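PDB 5XUN: acetyltransferase from Klebsiella pneumoniae, which probably transfers the acetyl group of acetyl-CoA to glycyl-tRNA(Gly), acting as the GNAT-type toxin of a toxin-antitoxin pair. Local coordinates for residues Ser68-Gly73 with Ala89-Leu94; Leu97-Ser102 with Glu110-His115. The protein carries 1 engineered substitution. One frame throughout, in Å; residues are numbered along the deposited sequence.

In the fold
The two interactions follow one another along the chain: residues 68-73 pair with 89-94 in interaction 1, and the chain then runs on into 97-102, which packs against 110-115 in interaction 2. Both draw on strand 88-99, at two places along its length, and their centres lie about 22 Å apart on opposite sides of the chain's centre. Interaction 1 zips this strand to its neighbour 59-71 in the mixed sheet, close to the second subunit. Interaction 2 sets the far end of the strand against helix 108-126, where acetyl-CoA binds. One long strand of the GNAT fold thus runs from the neighbourhood of the dimer contact to the cofactor, with Leu94 of interaction 1 already touching acetyl-CoA.

Interaction 1: Ser68-Gly73 with Ala89-Leu94; sequences SCFERG and APSVTL
Ser68 N donates to Ser91 O and Ser91 N to Ser68 O, both hydrogen bonds 2.9 Å long. The Ser68 hydroxyl also reaches the neighbouring strand: with OG tucked between backbone N and carbonyl carbon (chi1 62°), it is hydrogen-bonded to Thr93 OG1 (2.6 Å) and to Ser91 OG (2.7 Å), linking three hydroxyls. Cys69 faces the other way, opposite Pro90 in a non-hydrogen-bonded pair; its CB rests 3.2 Å from Ala89 O, and it also packs on Cys69 of the second subunit. These antiparallel pairs join strands 59-71 and 88-99, neighbours in the central sheet of the GNAT fold, at a place where Pro90 touches Gly67 of the other subunit. Phe70 returns to the face of Ser68 and Ser91. Its N donates to Ala89 O, while Ala89 N donates to Phe70 O at 2.8 Å. The ring carries Ala89 CB over one face, 3.9 Å above its plane toward the rim, and has Ser91 CB at its edge; Phe133 and Phe162 also meet it. Beyond the pairing, Arg72 leads its guanidinium away, where NH1 bonds Ile84 O.

Interaction 2: Leu97-Ser102 with Glu110-His115; sequences LAIDKS and EMLVAH. With ACO (acetyl coenzyme *a), chain E.
Leu97 packs obliquely on Leu112 where strand 88-99 faces helix 108-126, the first two elements of a beta-alpha-beta unit. Leu97 CG lies opposite its backbone N (chi1 168°), sending CD1 against Leu112 CD1 at 3.5 Å, tighter than usual for two carbons; the same methyl touches Leu112 CB. Ile99 CD1 comes tip to tip with Leu112 CD1 at 3.6 Å, so that one leucine methyl is met by both strand residues. Leu97's other branch, CD2, lies 4.0 Å from Val113 CG2, a looser touch between side chains that cross at about a right angle. Phe144 also packs on Leu97 and Val113. Away from this buried core, the exposed turn at Ser102 leaves the helix behind: Asp100 OD2 accepts both Ser102 N, in an Asx turn, and Ser102 OG on its anti lone pair. Acetyl-CoA lies alongside the strand. Its N4P donates to Leu97 O at 2.8 Å, and Ile99 N gives O9P an almost straight bond (173°). Glu110 N holds the pyrophosphate oxygen O2A at 2.9 Å. The apolar side chains thus fix strand and helix together, while backbone polar groups of both recognise the pantetheine amides and the pyrophosphate.

Interaction 1: Ser68-Gly73 with Ala89-Leu94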
# COMPACT_ATOMS: atom_id res chain seq x y z
N SER B 68 3.05 -3.80 0.57
CA SER B 68 3.78 -5.00 0.18
C SER B 68 3.05 -5.65 -0.98
O SER B 68 2.04 -5.15 -1.47
CB SER B 68 3.91 -5.97 1.35
OG SER B 68 2.63 -6.41 1.78
N CYS B 69 3.62 -6.76 -1.44
CA CYS B 69 2.94 -7.68 -2.33
C CYS B 69 3.51 -9.06 -2.06
O CYS B 69 4.54 -9.21 -1.40
CB CYS B 69 3.10 -7.28 -3.81
SG CYS B 69 4.80 -7.14 -4.42
N PHE B 70 2.82 -10.08 -2.55
CA PHE B 70 3.22 -11.46 -2.29
C PHE B 70 2.86 -12.32 -3.49
O PHE B 70 1.95 -11.98 -4.26
CB PHE B 70 2.58 -12.00 -1.01
CG PHE B 70 1.09 -12.19 -1.09
CD1 PHE B 70 0.23 -11.13 -0.84
CD2 PHE B 70 0.55 -13.43 -1.39
CE1 PHE B 70 -1.14 -11.31 -0.90
CE2 PHE B 70 -0.82 -13.61 -1.45
CZ PHE B 70 -1.67 -12.55 -1.21
N GLU B 71 3.59 -13.42 -3.64
CA GLU B 71 3.45 -14.28 -4.81
C GLU B 71 2.03 -14.82 -4.92
O GLU B 71 1.47 -15.35 -3.96
CB GLU B 71 4.45 -15.44 -4.74
CG GLU B 71 5.88 -15.04 -5.06
CD GLU B 71 6.76 -16.23 -5.37
OE1 GLU B 71 6.22 -17.29 -5.76
OE2 GLU B 71 8.00 -16.10 -5.23
N ARG B 72 1.46 -14.70 -6.12
CA ARG B 72 0.11 -15.18 -6.37
C ARG B 72 -0.05 -16.66 -6.03
O ARG B 72 -1.12 -17.08 -5.58
CB ARG B 72 -0.25 -14.91 -7.84
CG ARG B 72 -1.24 -15.88 -8.46
CD ARG B 72 -1.38 -15.64 -9.94
NE ARG B 72 -0.12 -15.80 -10.67
CZ ARG B 72 0.04 -15.51 -11.95
NH1 ARG B 72 -0.98 -15.03 -12.66
NH2 ARG B 72 1.22 -15.68 -12.54
N GLY B 73 1.01 -17.45 -6.18
CA GLY B 73 0.92 -18.88 -5.95
C GLY B 73 0.67 -19.28 -4.50
O GLY B 73 0.23 -20.40 -4.25
N ALA B 89 0.32 -10.47 -5.98
CA ALA B 89 -0.89 -9.78 -5.56
C ALA B 89 -0.52 -8.63 -4.63
O ALA B 89 0.32 -8.81 -3.74
CB ALA B 89 -1.83 -10.74 -4.83
N PRO B 90 -1.14 -7.47 -4.79
CA PRO B 90 -0.80 -6.34 -3.92
C PRO B 90 -1.38 -6.56 -2.53
O PRO B 90 -2.40 -7.23 -2.36
CB PRO B 90 -1.47 -5.14 -4.61
CG PRO B 90 -2.67 -5.75 -5.31
CD PRO B 90 -2.25 -7.16 -5.70
N SER B 91 -0.69 -6.01 -1.53
CA SER B 91 -1.10 -6.23 -0.15
C SER B 91 -0.59 -5.11 0.74
O SER B 91 0.15 -4.22 0.31
CB SER B 91 -0.59 -7.59 0.36
OG SER B 91 0.82 -7.67 0.22
N VAL B 92 -1.04 -5.17 1.99
CA VAL B 92 -0.44 -4.47 3.12
C VAL B 92 0.03 -5.53 4.10
O VAL B 92 -0.65 -6.54 4.31
CB VAL B 92 -1.44 -3.51 3.80
CG1 VAL B 92 -0.86 -2.93 5.09
CG2 VAL B 92 -1.83 -2.39 2.86
N THR B 93 1.20 -5.32 4.70
CA THR B 93 1.76 -6.27 5.65
C THR B 93 1.63 -5.74 7.07
O THR B 93 1.97 -4.58 7.33
CB THR B 93 3.23 -6.57 5.34
OG1 THR B 93 3.31 -7.35 4.14
CG2 THR B 93 3.88 -7.35 6.49
N LEU B 94 1.09 -6.57 7.96
CA LEU B 94 1.16 -6.30 9.40
C LEU B 94 2.54 -6.76 9.84
O LEU B 94 2.77 -7.96 10.04
CB LEU B 94 0.05 -7.04 10.14
CG LEU B 94 -0.02 -6.95 11.66
CD1 LEU B 94 -0.17 -5.52 12.09
CD2 LEU B 94 -1.17 -7.79 12.19

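Interaction 2: Leu97-Ser102 with Glu110-His115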
# COMPACT_ATOMS: atom_id res chain seq x y z
N LEU B 97 2.85 -6.78 15.76
CA LEU B 97 1.74 -6.50 16.66
C LEU B 97 2.13 -7.04 18.03
O LEU B 97 2.61 -8.17 18.13
CB LEU B 97 0.45 -7.16 16.17
CG LEU B 97 -0.69 -7.15 17.20
CD1 LEU B 97 -1.38 -5.82 17.15
CD2 LEU B 97 -1.67 -8.29 16.97
N ALA B 98 1.94 -6.23 19.07
CA ALA B 98 2.35 -6.64 20.41
C ALA B 98 1.50 -5.93 21.45
O ALA B 98 1.18 -4.75 21.29
CB ALA B 98 3.84 -6.35 20.65
N ILE B 99 1.14 -6.67 22.50
CA ILE B 99 0.41 -6.16 23.65
C ILE B 99 1.27 -6.39 24.89
O ILE B 99 1.90 -7.44 25.02
CB ILE B 99 -0.96 -6.84 23.80
CG1 ILE B 99 -1.85 -6.56 22.59
CG2 ILE B 99 -1.66 -6.40 25.07
CD1 ILE B 99 -2.44 -5.16 22.58
N ASP B 100 1.31 -5.41 25.78
CA ASP B 100 2.08 -5.56 27.01
C ASP B 100 1.49 -6.64 27.91
O ASP B 100 0.26 -6.77 28.03
CB ASP B 100 2.17 -4.24 27.76
CG ASP B 100 3.01 -4.36 29.02
OD1 ASP B 100 4.25 -4.47 28.89
OD2 ASP B 100 2.44 -4.34 30.13
N LYS B 101 2.37 -7.40 28.57
CA LYS B 101 1.95 -8.51 29.43
C LYS B 101 0.92 -8.08 30.46
O LYS B 101 -0.01 -8.83 30.77
CB LYS B 101 3.16 -9.11 30.16
CG LYS B 101 4.10 -9.98 29.35
CD LYS B 101 5.25 -10.43 30.26
CE LYS B 101 6.14 -11.49 29.63
NZ LYS B 101 5.50 -12.84 29.62
N SER B 102 1.07 -6.87 31.01
CA SER B 102 0.16 -6.41 32.05
C SER B 102 -1.29 -6.39 31.58
O SER B 102 -2.19 -6.33 32.41
CB SER B 102 0.54 -5.01 32.52
OG SER B 102 0.04 -4.02 31.63
N GLU B 110 -7.12 -8.58 19.89
CA GLU B 110 -8.22 -8.60 18.93
C GLU B 110 -8.62 -7.19 18.52
O GLU B 110 -8.84 -6.92 17.33
CB GLU B 110 -9.43 -9.31 19.54
CG GLU B 110 -10.65 -9.36 18.63
CD GLU B 110 -11.54 -10.55 18.90
OE1 GLU B 110 -11.24 -11.33 19.83
OE2 GLU B 110 -12.57 -10.69 18.21
N MET B 111 -8.70 -6.28 19.49
CA MET B 111 -9.11 -4.91 19.19
C MET B 111 -8.10 -4.20 18.29
O MET B 111 -8.49 -3.41 17.42
CB MET B 111 -9.34 -4.12 20.48
CG MET B 111 -9.54 -2.64 20.21
SD MET B 111 -10.65 -1.77 21.30
CE MET B 111 -12.18 -2.17 20.44
N LEU B 112 -6.81 -4.47 18.48
CA LEU B 112 -5.82 -3.89 17.58
C LEU B 112 -6.01 -4.40 16.16
O LEU B 112 -5.92 -3.63 15.20
CB LEU B 112 -4.40 -4.19 18.09
CG LEU B 112 -3.90 -3.20 19.15
CD1 LEU B 112 -2.44 -3.43 19.44
CD2 LEU B 112 -4.14 -1.77 18.71
N VAL B 113 -6.28 -5.70 16.00
CA VAL B 113 -6.49 -6.25 14.66
C VAL B 113 -7.73 -5.63 14.01
O VAL B 113 -7.74 -5.38 12.80
CB VAL B 113 -6.59 -7.79 14.73
CG1 VAL B 113 -6.99 -8.36 13.37
CG2 VAL B 113 -5.27 -8.37 15.20
N ALA B 114 -8.78 -5.39 14.79
CA ALA B 114 -9.95 -4.72 14.23
C ALA B 114 -9.59 -3.32 13.75
O ALA B 114 -10.04 -2.88 12.68
CB ALA B 114 -11.08 -4.66 15.26
N HIS B 115 -8.76 -2.61 14.52
CA HIS B 115 -8.30 -1.29 14.09
C HIS B 115 -7.44 -1.39 12.84
O HIS B 115 -7.55 -0.54 11.94
CB HIS B 115 -7.55 -0.62 15.24
CG HIS B 115 -7.22 0.81 14.98
ND1 HIS B 115 -6.17 1.20 14.18
CD2 HIS B 115 -7.81 1.95 15.41
CE1 HIS B 115 -6.12 2.52 14.13
NE2 HIS B 115 -7.11 3.00 14.86
N1A ACO E . -12.77 -10.19 23.54
C2A ACO E . -11.97 -11.16 23.05
N3A ACO E . -11.22 -11.98 23.82
C4A ACO E . -11.22 -11.86 25.17
C5A ACO E . -12.07 -10.81 25.77
C6A ACO E . -12.87 -9.95 24.86
N6A ACO E . -13.67 -8.98 25.36
N7A ACO E . -11.91 -10.89 27.10
C8A ACO E . -11.03 -11.89 27.33
N9A ACO E . -10.63 -12.49 26.19
C1B ACO E . -9.64 -13.61 26.15
C2B ACO E . -10.15 -14.88 25.48
O2B ACO E . -10.53 -15.85 26.46
C3B ACO E . -8.98 -15.37 24.65
O3B ACO E . -8.24 -16.33 25.40
P3B ACO E . -7.50 -17.59 24.71
O7A ACO E . -8.60 -18.62 24.54
O8A ACO E . -6.96 -17.04 23.41
O9A ACO E . -6.43 -17.97 25.71
C4B ACO E . -8.08 -14.15 24.47
O4B ACO E . -8.48 -13.17 25.43
C5B ACO E . -8.16 -13.53 23.08
O5B ACO E . -6.87 -12.99 22.77
P1A ACO E . -6.52 -11.43 23.01
O1A ACO E . -6.70 -11.10 24.47
O2A ACO E . -7.20 -10.58 21.97
O3A ACO E . -4.96 -11.47 22.66
P2A ACO E . -3.85 -10.76 23.57
O4A ACO E . -4.37 -9.45 24.10
O5A ACO E . -3.26 -11.78 24.52
O6A ACO E . -2.76 -10.46 22.42
CBP ACO E . -0.82 -11.15 21.25
CCP ACO E . -2.22 -11.55 21.68
CDP ACO E . -0.85 -9.76 20.62
CEP ACO E . -0.28 -12.17 20.26
CAP ACO E . -0.00 -11.16 22.53
OAP ACO E . 0.03 -12.51 23.02
C9P ACO E . 1.41 -10.69 22.33
O9P ACO E . 1.69 -9.50 22.36
N8P ACO E . 2.30 -11.65 22.14
C7P ACO E . 3.72 -11.42 22.24
C6P ACO E . 4.28 -10.80 20.98
C5P ACO E . 3.70 -11.51 19.78
O5P ACO E . 3.94 -12.69 19.59
N4P ACO E . 2.92 -10.77 18.99
C3P ACO E . 2.21 -11.34 17.87
C2P ACO E . 3.12 -11.62 16.68
S1P ACO E . 2.80 -10.39 15.46
C ACO E . 3.38 -11.25 14.16
O ACO E . 3.56 -12.44 14.32
CH3 ACO E . 3.65 -10.53 12.87